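Local coordinates for methionine import ATP-binding protein metN 2 (Enterococcus faecalis, PDB 2QSW) that is the C-terminal, ACT-like NIL domain of the ATP-binding subunit of an ABC importer, probably a regulatory module, at residues Y47-G56 / L69-I80. Sequence-based numbering, arbitrary orientation.
Sequences YQVEVSIIQG and LYIQLLGEEQNI
Glu50 pairs with Leu74, and Ser52 with Gln72, as antiparallel hydrogen-bonded pairs. They join strands 50-61 and 64-74, the beta hairpin at one side of the ACT-like sheet of this NIL domain. The two short strand axes approach to 4.6 Å, with their directions 149° apart. Ser52 N donates to Gln72 O, and Gln72 N donates back to Ser52 O at 2.9 Å. At a classic bulge two residues, Ile54 and Gln55, stand opposite the single Tyr70, and the register slips by one. Tyr70 O takes a bond from Ile54 N at 2.8 Å and a weak one from Gln55 N.

Val51, Ile53, Ile71 and Leu73 share one face of the sheet. Val51 faces Leu73 in a non-hydrogen-bonded pair and splits its methyls between Leu73 and Ile71. Its CG2 lies 3.8 Å from Leu73 CD2, and the two side chains run alongside each other. Its CG1 meets Ile71 CD1 at 4.1 Å, where the two side chains cross at a slant. Ile71 CG1 is placed between the backbone N and the carbonyl carbon (chi1 67°). This leaves CG2 beside Ile53 CG1. Ile71 also packs on Val26 and Leu28 of strand 24-31.

Ser52 and Gln72 lie on the other face. One water accepts from Ser52 OG and donates to Gln72 O and OE1, so it bridges the strands. Gln72 NE2 hydrogen-bonds Asn22 O, so both ends of the amide are held.

Where strand 64-74 gives way to helix 77-89, Val49 CG1 touches Ile80 CG1. Close by, a second water donates to Gln48 O at 2.7 Å and accepts from Glu76 N at 3.0 Å and Asn79 ND2 at 2.9 Å.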
# COMPACT_ATOMS: atom_id res chain seq x y z
N TYR A 47 16.90 0.35 4.83
CA TYR A 47 15.85 1.24 5.28
C TYR A 47 15.78 1.40 6.79
O TYR A 47 14.96 2.15 7.27
CB TYR A 47 14.50 0.80 4.69
CG TYR A 47 14.51 0.82 3.17
CD1 TYR A 47 14.36 2.00 2.48
CD2 TYR A 47 14.70 -0.34 2.45
CE1 TYR A 47 14.40 2.03 1.12
CE2 TYR A 47 14.74 -0.35 1.08
CZ TYR A 47 14.56 0.85 0.40
OH TYR A 47 14.58 0.87 -0.98
N GLN A 48 16.61 0.69 7.54
CA GLN A 48 16.63 0.80 9.00
C GLN A 48 15.28 0.50 9.57
O GLN A 48 14.72 1.25 10.39
CB GLN A 48 17.15 2.15 9.42
CG GLN A 48 18.57 2.38 8.95
CD GLN A 48 19.56 1.43 9.62
OE1 GLN A 48 20.25 0.60 8.96
NE2 GLN A 48 19.61 1.52 10.96
N VAL A 49 14.75 -0.63 9.13
CA VAL A 49 13.51 -1.16 9.65
C VAL A 49 13.71 -2.48 10.35
O VAL A 49 14.63 -3.24 10.01
CB VAL A 49 12.44 -1.33 8.56
CG1 VAL A 49 11.96 0.04 8.05
CG2 VAL A 49 12.92 -2.25 7.42
N GLU A 50 12.88 -2.74 11.36
CA GLU A 50 12.82 -4.04 12.00
C GLU A 50 11.73 -4.89 11.37
O GLU A 50 10.77 -4.34 10.77
CB GLU A 50 12.59 -3.88 13.50
CG GLU A 50 13.52 -2.89 14.15
CD GLU A 50 13.39 -2.82 15.67
OE1 GLU A 50 12.80 -1.83 16.16
OE2 GLU A 50 13.88 -3.75 16.36
N VAL A 51 11.87 -6.21 11.46
CA VAL A 51 10.98 -7.15 10.81
C VAL A 51 10.61 -8.28 11.76
O VAL A 51 11.49 -8.99 12.30
CB VAL A 51 11.65 -7.76 9.56
CG1 VAL A 51 10.79 -8.87 8.98
CG2 VAL A 51 11.94 -6.65 8.57
N SER A 52 9.31 -8.48 11.92
CA SER A 52 8.75 -9.61 12.64
C SER A 52 7.86 -10.38 11.69
O SER A 52 6.98 -9.78 11.09
CB SER A 52 7.91 -9.17 13.85
OG SER A 52 8.64 -8.38 14.77
N ILE A 53 8.06 -11.67 11.54
CA ILE A 53 7.19 -12.50 10.76
C ILE A 53 5.96 -12.91 11.57
O ILE A 53 6.07 -13.47 12.67
CB ILE A 53 7.93 -13.71 10.16
CG1 ILE A 53 9.09 -13.24 9.27
CG2 ILE A 53 6.96 -14.59 9.36
CD1 ILE A 53 10.11 -14.34 9.01
N ILE A 54 4.80 -12.56 11.04
CA ILE A 54 3.51 -12.85 11.65
C ILE A 54 2.92 -14.17 11.15
O ILE A 54 2.42 -14.98 11.93
CB ILE A 54 2.51 -11.71 11.37
CG1 ILE A 54 3.07 -10.42 11.95
CG2 ILE A 54 1.08 -12.02 11.94
CD1 ILE A 54 2.17 -9.24 11.70
N GLN A 55 2.98 -14.36 9.84
CA GLN A 55 2.40 -15.53 9.21
C GLN A 55 3.04 -15.67 7.85
O GLN A 55 3.45 -14.71 7.25
CB GLN A 55 0.88 -15.35 9.04
CG GLN A 55 0.19 -16.53 8.36
CD GLN A 55 -1.16 -16.15 7.79
OE1 GLN A 55 -2.10 -15.89 8.53
NE2 GLN A 55 -1.26 -16.10 6.46
N GLY A 56 3.15 -16.90 7.35
CA GLY A 56 3.76 -17.05 6.04
C GLY A 56 3.59 -18.45 5.50
O GLY A 56 3.48 -19.38 6.28
N LEU A 69 4.22 -13.80 2.74
CA LEU A 69 4.75 -13.53 4.06
C LEU A 69 4.06 -12.29 4.59
O LEU A 69 4.02 -11.29 3.88
CB LEU A 69 6.24 -13.28 3.94
CG LEU A 69 7.12 -13.34 5.17
CD1 LEU A 69 7.11 -14.72 5.84
CD2 LEU A 69 8.53 -12.92 4.72
N TYR A 70 3.51 -12.35 5.80
CA TYR A 70 2.97 -11.18 6.48
C TYR A 70 4.00 -10.77 7.56
O TYR A 70 4.41 -11.58 8.41
CB TYR A 70 1.66 -11.50 7.15
CG TYR A 70 0.53 -11.79 6.21
CD1 TYR A 70 -0.41 -10.82 5.92
CD2 TYR A 70 0.39 -13.04 5.62
CE1 TYR A 70 -1.47 -11.08 5.07
CE2 TYR A 70 -0.67 -13.33 4.77
CZ TYR A 70 -1.60 -12.33 4.50
OH TYR A 70 -2.64 -12.59 3.67
N ILE A 71 4.47 -9.55 7.46
CA ILE A 71 5.48 -9.04 8.35
C ILE A 71 5.09 -7.72 8.96
O ILE A 71 4.36 -6.91 8.35
CB ILE A 71 6.83 -8.88 7.64
CG1 ILE A 71 6.87 -7.82 6.56
CG2 ILE A 71 7.37 -10.20 7.12
CD1 ILE A 71 8.31 -7.58 6.04
N GLN A 72 5.51 -7.51 10.19
CA GLN A 72 5.44 -6.21 10.83
C GLN A 72 6.76 -5.46 10.58
O GLN A 72 7.82 -5.98 10.89
CB GLN A 72 5.16 -6.31 12.32
CG GLN A 72 5.09 -4.97 13.01
CD GLN A 72 5.03 -5.13 14.53
OE1 GLN A 72 5.78 -5.96 15.09
NE2 GLN A 72 4.19 -4.32 15.20
N LEU A 73 6.66 -4.27 9.99
CA LEU A 73 7.79 -3.37 9.86
C LEU A 73 7.74 -2.32 10.95
O LEU A 73 6.70 -1.68 11.11
CB LEU A 73 7.78 -2.65 8.51
CG LEU A 73 7.93 -3.55 7.28
CD1 LEU A 73 7.72 -2.78 5.97
CD2 LEU A 73 9.31 -4.17 7.29
N LEU A 74 8.84 -2.13 11.67
CA LEU A 74 8.99 -1.06 12.64
C LEU A 74 10.09 -0.10 12.22
O LEU A 74 11.10 -0.50 11.64
CB LEU A 74 9.33 -1.60 14.02
CG LEU A 74 8.29 -2.52 14.62
CD1 LEU A 74 8.88 -3.10 15.89
CD2 LEU A 74 6.97 -1.84 14.96
N GLY A 75 9.89 1.17 12.53
CA GLY A 75 10.88 2.20 12.22
C GLY A 75 10.16 3.52 12.00
O GLY A 75 8.97 3.63 12.25
N GLU A 76 10.91 4.51 11.56
CA GLU A 76 10.35 5.81 11.26
C GLU A 76 9.37 5.65 10.10
O GLU A 76 9.60 4.87 9.18
CB GLU A 76 11.46 6.78 10.88
CG GLU A 76 12.49 7.02 11.95
CD GLU A 76 13.46 8.15 11.59
OE1 GLU A 76 13.01 9.16 11.01
OE2 GLU A 76 14.68 8.02 11.88
N GLU A 77 8.30 6.43 10.11
CA GLU A 77 7.27 6.34 9.12
C GLU A 77 7.81 6.41 7.69
O GLU A 77 7.46 5.58 6.85
CB GLU A 77 6.22 7.44 9.34
CG GLU A 77 5.14 7.50 8.25
CD GLU A 77 4.24 8.71 8.42
OE1 GLU A 77 4.79 9.85 8.30
OE2 GLU A 77 3.04 8.55 8.69
N GLN A 78 8.65 7.37 7.39
CA GLN A 78 9.17 7.56 6.05
C GLN A 78 10.01 6.36 5.62
O GLN A 78 10.03 5.96 4.42
CB GLN A 78 10.02 8.84 6.01
CG GLN A 78 11.23 8.89 6.95
CD GLN A 78 10.97 9.38 8.40
OE1 GLN A 78 9.82 9.57 8.88
NE2 GLN A 78 12.08 9.60 9.10
N ASN A 79 10.75 5.80 6.59
CA ASN A 79 11.55 4.61 6.27
C ASN A 79 10.72 3.38 6.01
O ASN A 79 11.05 2.56 5.12
CB ASN A 79 12.56 4.33 7.36
CG ASN A 79 13.66 5.39 7.43
OD1 ASN A 79 13.89 6.15 6.49
ND2 ASN A 79 14.34 5.44 8.58
N ILE A 80 9.66 3.19 6.77
CA ILE A 80 8.74 2.09 6.50
C ILE A 80 8.14 2.25 5.09
O ILE A 80 8.11 1.31 4.32
CB ILE A 80 7.61 2.00 7.57
CG1 ILE A 80 8.21 1.68 8.95
CG2 ILE A 80 6.50 1.00 7.13
CD1 ILE A 80 7.20 1.73 10.09
O HOH W 1 13.67 3.75 10.78
O HOH W 2 8.57 -5.79 13.75